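Side-chain contacts in rRNA N-glycosidase (Bougainvillea spectabilis, PDB 3CTK), which belongs to the ribosome-inactivating proteins and folds as one chain with a mixed beta sheet and a largely helical part: residues A[45-50]-A[96-101]; A[61-66]-A[70-75]; A[174-179]-A[183-188]. All blocks are in the same frame, centred on the assembly; numbering follows the deposited sequence.

Overall arrangement
Interactions 1 and 2 meet in one mixed sheet, their centres 8 Å apart: 61-66 with 70-75 is a hairpin within it, and 45-50 with 96-101 packs the loop after helix 92-97 on the neighbouring strand 47-53 of the same sheet. The two touch directly, through the Arg46–Asp65 salt bridge and through Leu98 packed on Ala63. Both contacts are largely buried, yet interaction 1 is purely apolar, whereas interaction 2 rests on backbone hydrogen bonds with apolar packing beside them. Interaction 3 lies on the other side of the chain's centre, about 30 Å from interaction 1 between centres. It is only partly buried and packs helix 170-180 against the loop that leads to helix 189-196, with aromatic packing beside an ion pair internal to the helix and waters bridging the two segments.

Interaction 1: residues A[45-50]-A[96-101]; sequences KRFVLV and SKLFPG
Leu98 is set against the ring of Phe47 with one methyl almost exactly over its centre: CD1 stands 4.0 Å from the centroid of the Phe47 ring and 1° off the normal, a CH-pi contact in face-on form. The other methyl reaches past the ring's rim, with Leu98 CD2 3.8 Å from Phe47 CD1. The opposite face of the ring is flanked within its own segment by Arg46, whose CG lies 3.7 Å above the Phe47 plane and toward the rim, so the phenyl group is sandwiched between two aliphatic groups. Phe47 CG stands anti to the carbonyl carbon (chi1 -55°), which swings the ring to the side where Leu98 arrives.

The loop after helix 92-97 packs on one face of the six-stranded mixed sheet. Leu98 is the first residue to leave helical geometry after that helix, and it plugs onto the face that carries Phe47 and Leu49, where it also touches Ala63 and Val72. Leu49 and Leu98 run past each other in opposite directions, meeting through their CD2 methyls at 4.1 Å. The same Leu49 CD2 approaches Phe99 CE2 obliquely at 4.3 Å, while Leu98 CB sits 4.0 Å above the Phe99 ring plane, offset toward the rim. The loop carbonyls of Leu98 and Phe99 are both hydrogen-bonded by the guanidinium of Arg105.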
ATOM      1  N   LYS A  45     -15.942  -6.377  -7.755  1.00 14.15           N
ATOM      2  CA  LYS A  45     -14.832  -7.056  -7.096  1.00 13.68           C
ATOM      3  C   LYS A  45     -13.560  -6.230  -7.245  1.00 10.83           C
ATOM      4  O   LYS A  45     -12.455  -6.697  -6.949  1.00  9.28           O
ATOM      5  CB  LYS A  45     -14.616  -8.438  -7.715  1.00 16.34           C
ATOM      6  CG  LYS A  45     -15.783  -9.398  -7.512  1.00 20.44           C
ATOM      7  CD  LYS A  45     -15.465 -10.788  -8.045  1.00 25.09           C
ATOM      8  CE  LYS A  45     -15.259 -10.775  -9.551  1.00 28.44           C
ATOM      9  NZ  LYS A  45     -15.050 -12.147 -10.098  1.00 32.97           N
ATOM     10  N   ARG A  46     -13.740  -4.988  -7.681  1.00  8.67           N
ATOM     11  CA  ARG A  46     -12.643  -4.065  -7.929  1.00  7.56           C
ATOM     12  C   ARG A  46     -11.870  -3.583  -6.701  1.00  6.60           C
ATOM     13  O   ARG A  46     -10.701  -3.219  -6.820  1.00  4.48           O
ATOM     14  CB  ARG A  46     -13.178  -2.862  -8.719  1.00  7.99           C
ATOM     15  CG  ARG A  46     -12.140  -1.819  -9.136  1.00  8.23           C
ATOM     16  CD  ARG A  46     -11.061  -2.389 -10.059  1.00  8.75           C
ATOM     17  NE  ARG A  46     -10.126  -1.347 -10.476  1.00  8.76           N
ATOM     18  CZ  ARG A  46     -10.371  -0.459 -11.435  1.00  8.92           C
ATOM     19  NH1 ARG A  46     -11.523  -0.490 -12.096  1.00  7.13           N
ATOM     20  NH2 ARG A  46      -9.478   0.480 -11.715  1.00  7.61           N
ATOM     21  N   PHE A  47     -12.500  -3.583  -5.529  1.00  7.09           N
ATOM     22  CA  PHE A  47     -11.817  -3.103  -4.328  1.00  7.13           C
ATOM     23  C   PHE A  47     -11.826  -4.045  -3.136  1.00  8.43           C
ATOM     24  O   PHE A  47     -12.697  -4.903  -3.006  1.00  8.47           O
ATOM     25  CB  PHE A  47     -12.421  -1.768  -3.861  1.00  7.87           C
ATOM     26  CG  PHE A  47     -12.443  -0.702  -4.914  1.00  8.39           C
ATOM     27  CD1 PHE A  47     -13.614  -0.425  -5.616  1.00  7.41           C
ATOM     28  CD2 PHE A  47     -11.291   0.012  -5.220  1.00  7.81           C
ATOM     29  CE1 PHE A  47     -13.633   0.550  -6.612  1.00  7.28           C
ATOM     30  CE2 PHE A  47     -11.299   0.987  -6.213  1.00  7.43           C
ATOM     31  CZ  PHE A  47     -12.475   1.256  -6.911  1.00  7.22           C
ATOM     32  N   VAL A  48     -10.832  -3.878  -2.270  1.00  6.86           N
ATOM     33  CA  VAL A  48     -10.750  -4.645  -1.035  1.00  7.28           C
ATOM     34  C   VAL A  48     -10.671  -3.571   0.041  1.00  7.27           C
ATOM     35  O   VAL A  48     -10.003  -2.554  -0.140  1.00  6.75           O
ATOM     36  CB  VAL A  48      -9.494  -5.557  -0.971  1.00  6.48           C
ATOM     37  CG1 VAL A  48      -8.230  -4.742  -1.163  1.00  8.18           C
ATOM     38  CG2 VAL A  48      -9.458  -6.289   0.369  1.00  9.72           C
ATOM     39  N   LEU A  49     -11.373  -3.781   1.147  1.00  6.43           N
ATOM     40  CA  LEU A  49     -11.378  -2.806   2.226  1.00  6.99           C
ATOM     41  C   LEU A  49     -10.482  -3.250   3.379  1.00  6.88           C
ATOM     42  O   LEU A  49     -10.477  -4.418   3.768  1.00  5.53           O
ATOM     43  CB  LEU A  49     -12.814  -2.589   2.716  1.00  8.83           C
ATOM     44  CG  LEU A  49     -13.807  -2.224   1.603  1.00 10.34           C
ATOM     45  CD1 LEU A  49     -15.228  -2.178   2.150  1.00  9.74           C
ATOM     46  CD2 LEU A  49     -13.420  -0.882   1.002  1.00 13.00           C
ATOM     47  N   VAL A  50      -9.719  -2.305   3.916  1.00  7.07           N
ATOM     48  CA  VAL A  50      -8.809  -2.574   5.022  1.00  8.22           C
ATOM     49  C   VAL A  50      -9.236  -1.748   6.233  1.00  8.24           C
ATOM     50  O   VAL A  50      -9.081  -0.528   6.247  1.00  7.29           O
ATOM     51  CB  VAL A  50      -7.357  -2.210   4.638  1.00  9.78           C
ATOM     52  CG1 VAL A  50      -6.427  -2.399   5.834  1.00 10.94           C
ATOM     53  CG2 VAL A  50      -6.901  -3.080   3.473  1.00 11.33           C
ATOM     54  N   SER A  96     -17.848   6.394  -7.537  1.00 10.44           N
ATOM     55  CA  SER A  96     -19.228   6.005  -7.816  1.00  9.42           C
ATOM     56  C   SER A  96     -19.735   4.829  -6.989  1.00  9.80           C
ATOM     57  O   SER A  96     -20.896   4.815  -6.589  1.00 11.08           O
ATOM     58  CB  SER A  96     -19.402   5.662  -9.301  1.00 10.09           C
ATOM     59  OG  SER A  96     -19.191   6.795 -10.124  1.00 16.11           O
ATOM     60  N   LYS A  97     -18.874   3.853  -6.717  1.00  8.53           N
ATOM     61  CA  LYS A  97     -19.312   2.670  -5.981  1.00  9.02           C
ATOM     62  C   LYS A  97     -18.850   2.453  -4.545  1.00  7.56           C
ATOM     63  O   LYS A  97     -19.472   1.682  -3.812  1.00  8.71           O
ATOM     64  CB  LYS A  97     -18.994   1.421  -6.805  1.00 10.79           C
ATOM     65  CG  LYS A  97     -19.923   1.244  -7.995  1.00 14.38           C
ATOM     66  CD  LYS A  97     -19.590  -0.002  -8.789  1.00 19.39           C
ATOM     67  CE  LYS A  97     -20.723  -0.349  -9.739  1.00 22.60           C
ATOM     68  NZ  LYS A  97     -21.149   0.825 -10.549  1.00 26.03           N
ATOM     69  N   LEU A  98     -17.769   3.105  -4.133  1.00  5.97           N
ATOM     70  CA  LEU A  98     -17.295   2.929  -2.762  1.00  6.11           C
ATOM     71  C   LEU A  98     -18.132   3.691  -1.748  1.00  5.99           C
ATOM     72  O   LEU A  98     -18.678   4.754  -2.053  1.00  7.76           O
ATOM     73  CB  LEU A  98     -15.832   3.372  -2.630  1.00  6.77           C
ATOM     74  CG  LEU A  98     -14.785   2.392  -3.167  1.00  5.34           C
ATOM     75  CD1 LEU A  98     -13.414   3.047  -3.160  1.00  6.46           C
ATOM     76  CD2 LEU A  98     -14.795   1.122  -2.315  1.00  6.63           C
ATOM     77  N   PHE A  99     -18.230   3.131  -0.545  1.00  6.11           N
ATOM     78  CA  PHE A  99     -18.962   3.754   0.558  1.00  6.43           C
ATOM     79  C   PHE A  99     -20.332   4.260   0.114  1.00  7.99           C
ATOM     80  O   PHE A  99     -20.653   5.440   0.254  1.00  9.02           O
ATOM     81  CB  PHE A  99     -18.122   4.899   1.113  1.00  5.76           C
ATOM     82  CG  PHE A  99     -16.667   4.542   1.298  1.00  5.70           C
ATOM     83  CD1 PHE A  99     -15.665   5.387   0.830  1.00  6.22           C
ATOM     84  CD2 PHE A  99     -16.303   3.360   1.937  1.00  6.30           C
ATOM     85  CE1 PHE A  99     -14.314   5.059   0.997  1.00  7.43           C
ATOM     86  CE2 PHE A  99     -14.956   3.024   2.109  1.00  7.72           C
ATOM     87  CZ  PHE A  99     -13.963   3.878   1.636  1.00  6.18           C
ATOM     88  N   PRO A 100     -21.170   3.356  -0.410  1.00  9.35           N
ATOM     89  CA  PRO A 100     -22.509   3.720  -0.881  1.00 10.18           C
ATOM     90  C   PRO A 100     -23.392   4.380   0.174  1.00  9.05           C
ATOM     91  O   PRO A 100     -23.424   3.957   1.329  1.00 11.00           O
ATOM     92  CB  PRO A 100     -23.074   2.389  -1.367  1.00 10.53           C
ATOM     93  CG  PRO A 100     -22.418   1.394  -0.449  1.00 10.17           C
ATOM     94  CD  PRO A 100     -20.991   1.893  -0.410  1.00  9.46           C
ATOM     95  N   GLY A 101     -24.098   5.429  -0.231  1.00  9.24           N
ATOM     96  CA  GLY A 101     -24.990   6.115   0.681  1.00  9.94           C
ATOM     97  C   GLY A 101     -24.370   7.197   1.540  1.00  9.37           C
ATOM     98  O   GLY A 101     -25.091   8.011   2.109  1.00  8.50           O
TER

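Interaction 2: residues A[61-66]-A[70-75]; sequences KVAIDV and YVVGYQ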
ATOM      1  N   LYS A  61     -11.677   2.957   7.343  1.00  6.28           N
ATOM      2  CA  LYS A  61     -11.803   1.900   6.346  1.00  7.05           C
ATOM      3  C   LYS A  61     -11.111   2.367   5.074  1.00  5.41           C
ATOM      4  O   LYS A  61     -11.624   3.230   4.367  1.00  6.21           O
ATOM      5  CB  LYS A  61     -13.275   1.614   6.035  1.00 10.28           C
ATOM      6  CG  LYS A  61     -14.097   1.053   7.184  1.00 16.14           C
ATOM      7  CD  LYS A  61     -15.566   0.976   6.766  1.00 20.37           C
ATOM      8  CE  LYS A  61     -16.290  -0.207   7.385  1.00 24.40           C
ATOM      9  NZ  LYS A  61     -16.499  -0.058   8.851  1.00 26.49           N
ATOM     10  N   VAL A  62      -9.950   1.792   4.782  1.00  4.81           N
ATOM     11  CA  VAL A  62      -9.171   2.174   3.606  1.00  4.68           C
ATOM     12  C   VAL A  62      -9.493   1.302   2.393  1.00  5.64           C
ATOM     13  O   VAL A  62      -9.462   0.075   2.473  1.00  6.79           O
ATOM     14  CB  VAL A  62      -7.664   2.078   3.922  1.00  4.55           C
ATOM     15  CG1 VAL A  62      -6.840   2.590   2.745  1.00  5.05           C
ATOM     16  CG2 VAL A  62      -7.355   2.874   5.186  1.00  2.51           C
ATOM     17  N   ALA A  63      -9.790   1.943   1.269  1.00  4.33           N
ATOM     18  CA  ALA A  63     -10.122   1.221   0.043  1.00  3.66           C
ATOM     19  C   ALA A  63      -8.908   1.062  -0.864  1.00  4.02           C
ATOM     20  O   ALA A  63      -8.203   2.030  -1.146  1.00  4.09           O
ATOM     21  CB  ALA A  63     -11.231   1.953  -0.705  1.00  4.38           C
ATOM     22  N   ILE A  64      -8.680  -0.167  -1.320  1.00  3.97           N
ATOM     23  CA  ILE A  64      -7.555  -0.474  -2.200  1.00  3.77           C
ATOM     24  C   ILE A  64      -8.032  -1.101  -3.513  1.00  4.23           C
ATOM     25  O   ILE A  64      -8.845  -2.024  -3.515  1.00  3.68           O
ATOM     26  CB  ILE A  64      -6.566  -1.442  -1.504  1.00  4.42           C
ATOM     27  CG1 ILE A  64      -5.911  -0.738  -0.312  1.00  6.41           C
ATOM     28  CG2 ILE A  64      -5.509  -1.937  -2.501  1.00  3.80           C
ATOM     29  CD1 ILE A  64      -4.950  -1.612   0.476  1.00  7.15           C
ATOM     30  N   ASP A  65      -7.517  -0.580  -4.623  1.00  3.69           N
ATOM     31  CA  ASP A  65      -7.838  -1.060  -5.970  1.00  4.49           C
ATOM     32  C   ASP A  65      -7.082  -2.382  -6.131  1.00  4.96           C
ATOM     33  O   ASP A  65      -5.856  -2.391  -6.098  1.00  4.42           O
ATOM     34  CB  ASP A  65      -7.333  -0.035  -6.992  1.00  5.43           C
ATOM     35  CG  ASP A  65      -7.767  -0.344  -8.414  1.00  5.46           C
ATOM     36  OD1 ASP A  65      -7.891  -1.534  -8.760  1.00  7.94           O
ATOM     37  OD2 ASP A  65      -7.966   0.611  -9.193  1.00  7.25           O
ATOM     38  N   VAL A  66      -7.793  -3.492  -6.315  1.00  5.26           N
ATOM     39  CA  VAL A  66      -7.114  -4.782  -6.426  1.00  5.83           C
ATOM     40  C   VAL A  66      -6.292  -4.980  -7.688  1.00  5.96           C
ATOM     41  O   VAL A  66      -5.436  -5.868  -7.738  1.00  6.97           O
ATOM     42  CB  VAL A  66      -8.100  -5.974  -6.311  1.00  5.04           C
ATOM     43  CG1 VAL A  66      -8.893  -5.868  -5.013  1.00  5.81           C
ATOM     44  CG2 VAL A  66      -9.018  -6.024  -7.532  1.00  6.43           C
ATOM     45  N   TYR A  70      -3.450   0.173  -5.391  1.00  7.75           N
ATOM     46  CA  TYR A  70      -3.437   1.608  -5.095  1.00  7.02           C
ATOM     47  C   TYR A  70      -4.505   1.953  -4.061  1.00  7.51           C
ATOM     48  O   TYR A  70      -5.646   1.511  -4.176  1.00  5.58           O
ATOM     49  CB  TYR A  70      -3.763   2.446  -6.338  1.00  9.14           C
ATOM     50  CG  TYR A  70      -2.692   2.575  -7.395  1.00 12.42           C
ATOM     51  CD1 TYR A  70      -2.856   3.474  -8.453  1.00 13.90           C
ATOM     52  CD2 TYR A  70      -1.534   1.801  -7.361  1.00 12.33           C
ATOM     53  CE1 TYR A  70      -1.898   3.599  -9.448  1.00 16.01           C
ATOM     54  CE2 TYR A  70      -0.563   1.919  -8.360  1.00 15.50           C
ATOM     55  CZ  TYR A  70      -0.756   2.821  -9.399  1.00 16.67           C
ATOM     56  OH  TYR A  70       0.184   2.946 -10.394  1.00 19.62           O
ATOM     57  N   VAL A  71      -4.141   2.741  -3.056  1.00  5.87           N
ATOM     58  CA  VAL A  71      -5.122   3.185  -2.073  1.00  5.04           C
ATOM     59  C   VAL A  71      -5.846   4.317  -2.806  1.00  5.25           C
ATOM     60  O   VAL A  71      -5.196   5.177  -3.404  1.00  4.72           O
ATOM     61  CB  VAL A  71      -4.441   3.729  -0.797  1.00  6.83           C
ATOM     62  CG1 VAL A  71      -5.442   4.531   0.038  1.00  7.06           C
ATOM     63  CG2 VAL A  71      -3.899   2.570   0.032  1.00  5.66           C
ATOM     64  N   VAL A  72      -7.175   4.310  -2.792  1.00  4.50           N
ATOM     65  CA  VAL A  72      -7.935   5.350  -3.486  1.00  4.13           C
ATOM     66  C   VAL A  72      -8.673   6.299  -2.541  1.00  4.49           C
ATOM     67  O   VAL A  72      -9.109   7.377  -2.951  1.00  4.16           O
ATOM     68  CB  VAL A  72      -8.955   4.736  -4.484  1.00  4.10           C
ATOM     69  CG1 VAL A  72      -8.222   3.976  -5.580  1.00  5.98           C
ATOM     70  CG2 VAL A  72      -9.914   3.813  -3.752  1.00  4.30           C
ATOM     71  N   GLY A  73      -8.799   5.904  -1.278  1.00  3.58           N
ATOM     72  CA  GLY A  73      -9.486   6.744  -0.313  1.00  2.52           C
ATOM     73  C   GLY A  73      -9.810   5.973   0.947  1.00  3.17           C
ATOM     74  O   GLY A  73      -9.379   4.833   1.112  1.00  3.78           O
ATOM     75  N   TYR A  74     -10.561   6.593   1.849  1.00  2.67           N
ATOM     76  CA  TYR A  74     -10.935   5.935   3.092  1.00  2.93           C
ATOM     77  C   TYR A  74     -12.220   6.521   3.640  1.00  5.27           C
ATOM     78  O   TYR A  74     -12.700   7.553   3.171  1.00  6.81           O
ATOM     79  CB  TYR A  74      -9.831   6.097   4.145  1.00  3.25           C
ATOM     80  CG  TYR A  74      -9.553   7.538   4.533  1.00  4.19           C
ATOM     81  CD1 TYR A  74      -8.634   8.309   3.820  1.00  4.73           C
ATOM     82  CD2 TYR A  74     -10.234   8.139   5.597  1.00  4.16           C
ATOM     83  CE1 TYR A  74      -8.398   9.643   4.152  1.00  5.55           C
ATOM     84  CE2 TYR A  74     -10.007   9.477   5.937  1.00  6.57           C
ATOM     85  CZ  TYR A  74      -9.088  10.221   5.210  1.00  6.61           C
ATOM     86  OH  TYR A  74      -8.866  11.543   5.531  1.00  6.59           O
ATOM     87  N   GLN A  75     -12.780   5.846   4.632  1.00  5.19           N
ATOM     88  CA  GLN A  75     -13.993   6.319   5.273  1.00  5.48           C
ATOM     89  C   GLN A  75     -13.706   6.448   6.762  1.00  6.58           C
ATOM     90  O   GLN A  75     -13.202   5.514   7.389  1.00  7.27           O
ATOM     91  CB  GLN A  75     -15.141   5.333   5.054  1.00  6.12           C
ATOM     92  CG  GLN A  75     -16.456   5.757   5.702  1.00  7.60           C
ATOM     93  CD  GLN A  75     -17.522   4.686   5.599  1.00 11.81           C
ATOM     94  OE1 GLN A  75     -18.159   4.522   4.559  1.00 12.37           O
ATOM     95  NE2 GLN A  75     -17.712   3.938   6.680  1.00 11.59           N
TER
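Segments 61-66 and 70-75 pair as a twisted antiparallel hairpin, their axes 4.6 Å apart at closest approach and their N-to-C directions 137° apart. Lys61 and Gln75 bond in both directions: Lys61 N to Gln75 O is nearly straight, while Gln75 N to Lys61 O is more bent, with an N-H...O angle of 145°. Further along, Val62 faces Tyr74 but Ile64 faces Val71, so two residues, Val72 and Gly73, stand opposite the single Ala63. That shift of one residue marks a beta bulge. Ala63 uses both of its backbone groups there, its N donating to Gly73 O and its O accepting from Val72 N. Beyond the bulge, Asp65 N donates to Tyr70 O at 2.8 Å.

On one face the forked side chain of Val71 is shared between two neighbours of the partner strand. Its CG1 meets Val62 CG1 at 3.6 Å and its CG2 meets Ile64 CG1 at 3.9 Å, both pairs crossing at a slant. The other face carries Lys61, Ala63, Asp65 and Gln75. At the bulge, a chi1 of -64° sets Val72 CG1 anti to the carbonyl carbon and leaves CG2 between the backbone N and the carbonyl carbon, where it packs on Ala63 CB at 3.8 Å. Lys61 and Gln75 run alongside each other in the same direction, Lys61 CD 3.7 Å from Gln75 NE2. The carboxylate of Asp65 turns to Thr67 and Arg46.

Strand 47-53 flanks the hairpin beyond 59-65 and strand 81-88 beyond 70-78. Helix 149-168 covers the Val71 and Tyr74 face, where Tyr74 meets Phe155 edge-to-face, while Phe47 of strand 47-53 packs on Val72 and Phe99 on Gln75.

Interaction 3: residues A[174-179]-A[183-188]; sequences TEVVDR and GSFKPN
One face of the Phe185 ring is turned to the helix backbone: Glu175 O lies 4.0 Å above the ring plane, offset toward the rim, while also accepting the helical bond from Arg179 N. At the ring's edge, near its plane, Val176 CG2 approaches Phe185 CZ at 4.0 Å. Arg179 comes in obliquely, its CB 3.7 Å from Phe185 CG and its CD also close to the ring, so it is the aliphatic part of the arginine that packs. The guanidinium plane is inclined 40° to the phenyl plane and has Glu175 CD at its edge.

With chi2 at 171° and chi3 equally extended, the Arg179 chain stretches out and brings NE alongside Glu175, one turn earlier. Arg179 NE donates to Glu175 OE1 at 2.8 Å in a salt bridge. The nitrogen reaches the oxygen from above the carboxylate, 36° out of its plane, whereas the acceptor lies close to the guanidinium plane.

Two waters bridge the segments. Water 1 donates to Glu175 OE1 at 2.9 Å and accepts from Asn188 N; Asn188 ND2, by contrast, is 3.5 Å from Glu175 OE1 at too poor an angle for a bond. Near the helix end, water 2 donates both to Arg179 O and to Ser184 O, tying the loop to the last turns, where a wider pi-type turn spans 176-179.

Asn188 is the N-cap of helix 189-196: its OD1 accepts from Val191 N, and its ND2 bonds Tyr171 OH. The whole is a helix–loop connection into an N-capped helix, with Phe185 folded back on helix 170-180 and the next helix started by a capping asparagine.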
ATOM      1  N   THR A 174       8.892  -7.349   6.046  1.00  6.49           N
ATOM      2  CA  THR A 174       9.851  -7.736   7.075  1.00  7.93           C
ATOM      3  C   THR A 174      10.428  -6.536   7.817  1.00  7.74           C
ATOM      4  O   THR A 174      10.685  -6.617   9.017  1.00  8.55           O
ATOM      5  CB  THR A 174      10.990  -8.591   6.486  1.00  9.88           C
ATOM      6  OG1 THR A 174      10.439  -9.802   5.953  1.00 11.71           O
ATOM      7  CG2 THR A 174      11.998  -8.955   7.563  1.00 10.91           C
ATOM      8  N   GLU A 175      10.625  -5.421   7.117  1.00  7.43           N
ATOM      9  CA  GLU A 175      11.146  -4.222   7.774  1.00  8.53           C
ATOM     10  C   GLU A 175      10.146  -3.756   8.826  1.00  7.71           C
ATOM     11  O   GLU A 175      10.525  -3.387   9.940  1.00  8.37           O
ATOM     12  CB  GLU A 175      11.386  -3.094   6.760  1.00  9.65           C
ATOM     13  CG  GLU A 175      12.608  -3.296   5.879  1.00 13.05           C
ATOM     14  CD  GLU A 175      13.895  -3.362   6.683  1.00 15.05           C
ATOM     15  OE1 GLU A 175      14.302  -2.325   7.254  1.00 16.98           O
ATOM     16  OE2 GLU A 175      14.494  -4.455   6.750  1.00 18.36           O
ATOM     17  N   VAL A 176       8.863  -3.778   8.477  1.00  7.97           N
ATOM     18  CA  VAL A 176       7.838  -3.351   9.421  1.00  7.05           C
ATOM     19  C   VAL A 176       7.778  -4.302  10.611  1.00  7.94           C
ATOM     20  O   VAL A 176       7.663  -3.866  11.753  1.00  9.66           O
ATOM     21  CB  VAL A 176       6.446  -3.265   8.745  1.00  4.96           C
ATOM     22  CG1 VAL A 176       5.370  -2.959   9.787  1.00  5.27           C
ATOM     23  CG2 VAL A 176       6.461  -2.173   7.683  1.00  5.35           C
ATOM     24  N   VAL A 177       7.864  -5.603  10.347  1.00  8.53           N
ATOM     25  CA  VAL A 177       7.828  -6.595  11.418  1.00  8.70           C
ATOM     26  C   VAL A 177       9.008  -6.432  12.380  1.00  9.54           C
ATOM     27  O   VAL A 177       8.832  -6.480  13.601  1.00  9.88           O
ATOM     28  CB  VAL A 177       7.849  -8.037  10.853  1.00  9.90           C
ATOM     29  CG1 VAL A 177       8.049  -9.042  11.983  1.00 10.00           C
ATOM     30  CG2 VAL A 177       6.539  -8.327  10.131  1.00  9.26           C
ATOM     31  N   ASP A 178      10.204  -6.239  11.828  1.00  9.62           N
ATOM     32  CA  ASP A 178      11.411  -6.084  12.643  1.00 10.94           C
ATOM     33  C   ASP A 178      11.584  -4.727  13.318  1.00 10.58           C
ATOM     34  O   ASP A 178      12.148  -4.648  14.417  1.00  9.85           O
ATOM     35  CB  ASP A 178      12.668  -6.331  11.802  1.00 12.84           C
ATOM     36  CG  ASP A 178      12.788  -7.754  11.320  1.00 15.19           C
ATOM     37  OD1 ASP A 178      12.079  -8.632  11.854  1.00 18.24           O
ATOM     38  OD2 ASP A 178      13.609  -7.994  10.408  1.00 17.40           O
ATOM     39  N   ARG A 179      11.102  -3.669  12.670  1.00 10.24           N
ATOM     40  CA  ARG A 179      11.283  -2.311  13.181  1.00  9.45           C
ATOM     41  C   ARG A 179      10.042  -1.465  13.473  1.00  9.52           C
ATOM     42  O   ARG A 179      10.137  -0.484  14.209  1.00 10.39           O
ATOM     43  CB  ARG A 179      12.140  -1.509  12.198  1.00 11.17           C
ATOM     44  CG  ARG A 179      13.351  -2.228  11.622  1.00 15.06           C
ATOM     45  CD  ARG A 179      13.962  -1.380  10.509  1.00 18.17           C
ATOM     46  NE  ARG A 179      15.116  -2.013   9.876  1.00 23.23           N
ATOM     47  CZ  ARG A 179      16.326  -2.085  10.420  1.00 25.19           C
ATOM     48  NH1 ARG A 179      16.551  -1.556  11.616  1.00 26.06           N
ATOM     49  NH2 ARG A 179      17.314  -2.688   9.770  1.00 26.89           N
ATOM     50  N   GLY A 183       8.271  -0.480  17.516  1.00  7.61           N
ATOM     51  CA  GLY A 183       9.130   0.686  17.431  1.00  6.85           C
ATOM     52  C   GLY A 183       8.761   1.524  16.223  1.00  7.12           C
ATOM     53  O   GLY A 183       7.720   1.296  15.600  1.00  7.94           O
ATOM     54  N   SER A 184       9.606   2.493  15.893  1.00  7.36           N
ATOM     55  CA  SER A 184       9.377   3.365  14.746  1.00  8.49           C
ATOM     56  C   SER A 184      10.641   3.392  13.899  1.00  9.30           C
ATOM     57  O   SER A 184      11.743   3.214  14.420  1.00 10.52           O
ATOM     58  CB  SER A 184       9.051   4.789  15.208  1.00  8.71           C
ATOM     59  OG  SER A 184       7.907   4.811  16.045  1.00 13.40           O
ATOM     60  N   PHE A 185      10.490   3.618  12.597  1.00  6.97           N
ATOM     61  CA  PHE A 185      11.647   3.664  11.719  1.00  8.20           C
ATOM     62  C   PHE A 185      11.374   4.450  10.446  1.00  7.16           C
ATOM     63  O   PHE A 185      10.224   4.653  10.058  1.00  8.11           O
ATOM     64  CB  PHE A 185      12.093   2.243  11.340  1.00  7.82           C
ATOM     65  CG  PHE A 185      11.184   1.559  10.344  1.00  8.34           C
ATOM     66  CD1 PHE A 185       9.932   1.087  10.727  1.00  8.25           C
ATOM     67  CD2 PHE A 185      11.581   1.398   9.015  1.00  9.44           C
ATOM     68  CE1 PHE A 185       9.084   0.464   9.804  1.00  8.14           C
ATOM     69  CE2 PHE A 185      10.743   0.776   8.082  1.00  8.83           C
ATOM     70  CZ  PHE A 185       9.492   0.308   8.480  1.00  5.88           C
ATOM     71  N   LYS A 186      12.446   4.904   9.811  1.00  7.38           N
ATOM     72  CA  LYS A 186      12.342   5.624   8.552  1.00  7.49           C
ATOM     73  C   LYS A 186      12.801   4.613   7.511  1.00  7.79           C
ATOM     74  O   LYS A 186      13.801   3.925   7.706  1.00  9.11           O
ATOM     75  CB  LYS A 186      13.238   6.862   8.564  1.00  8.16           C
ATOM     76  CG  LYS A 186      12.738   7.936   9.515  1.00 12.07           C
ATOM     77  CD  LYS A 186      13.770   9.021   9.748  1.00 15.14           C
ATOM     78  CE  LYS A 186      13.316   9.958  10.860  1.00 17.74           C
ATOM     79  NZ  LYS A 186      14.371  10.937  11.232  1.00 19.78           N
ATOM     80  N   PRO A 187      12.060   4.494   6.400  1.00  7.53           N
ATOM     81  CA  PRO A 187      12.381   3.550   5.320  1.00  8.21           C
ATOM     82  C   PRO A 187      13.766   3.743   4.713  1.00  8.93           C
ATOM     83  O   PRO A 187      14.133   4.856   4.329  1.00  8.37           O
ATOM     84  CB  PRO A 187      11.252   3.784   4.320  1.00  6.69           C
ATOM     85  CG  PRO A 187      10.934   5.242   4.512  1.00  7.22           C
ATOM     86  CD  PRO A 187      10.947   5.378   6.014  1.00  6.95           C
ATOM     87  N   ASN A 188      14.532   2.653   4.625  1.00  8.42           N
ATOM     88  CA  ASN A 188      15.877   2.732   4.074  1.00  9.36           C
ATOM     89  C   ASN A 188      15.885   2.833   2.553  1.00  9.39           C
ATOM     90  O   ASN A 188      14.834   2.806   1.912  1.00  9.60           O
ATOM     91  CB  ASN A 188      16.752   1.549   4.549  1.00  7.78           C
ATOM     92  CG  ASN A 188      16.278   0.193   4.035  1.00  8.48           C
ATOM     93  OD1 ASN A 188      15.860   0.054   2.887  1.00  8.01           O
ATOM     94  ND2 ASN A 188      16.379  -0.824   4.887  1.00  8.25           N
TER
HETATM   95  O   HOH W   1      13.859   0.451   6.560  1.00  8.72           O
HETATM   96  O   HOH W   2      12.663   0.443  15.181  1.00 20.39           O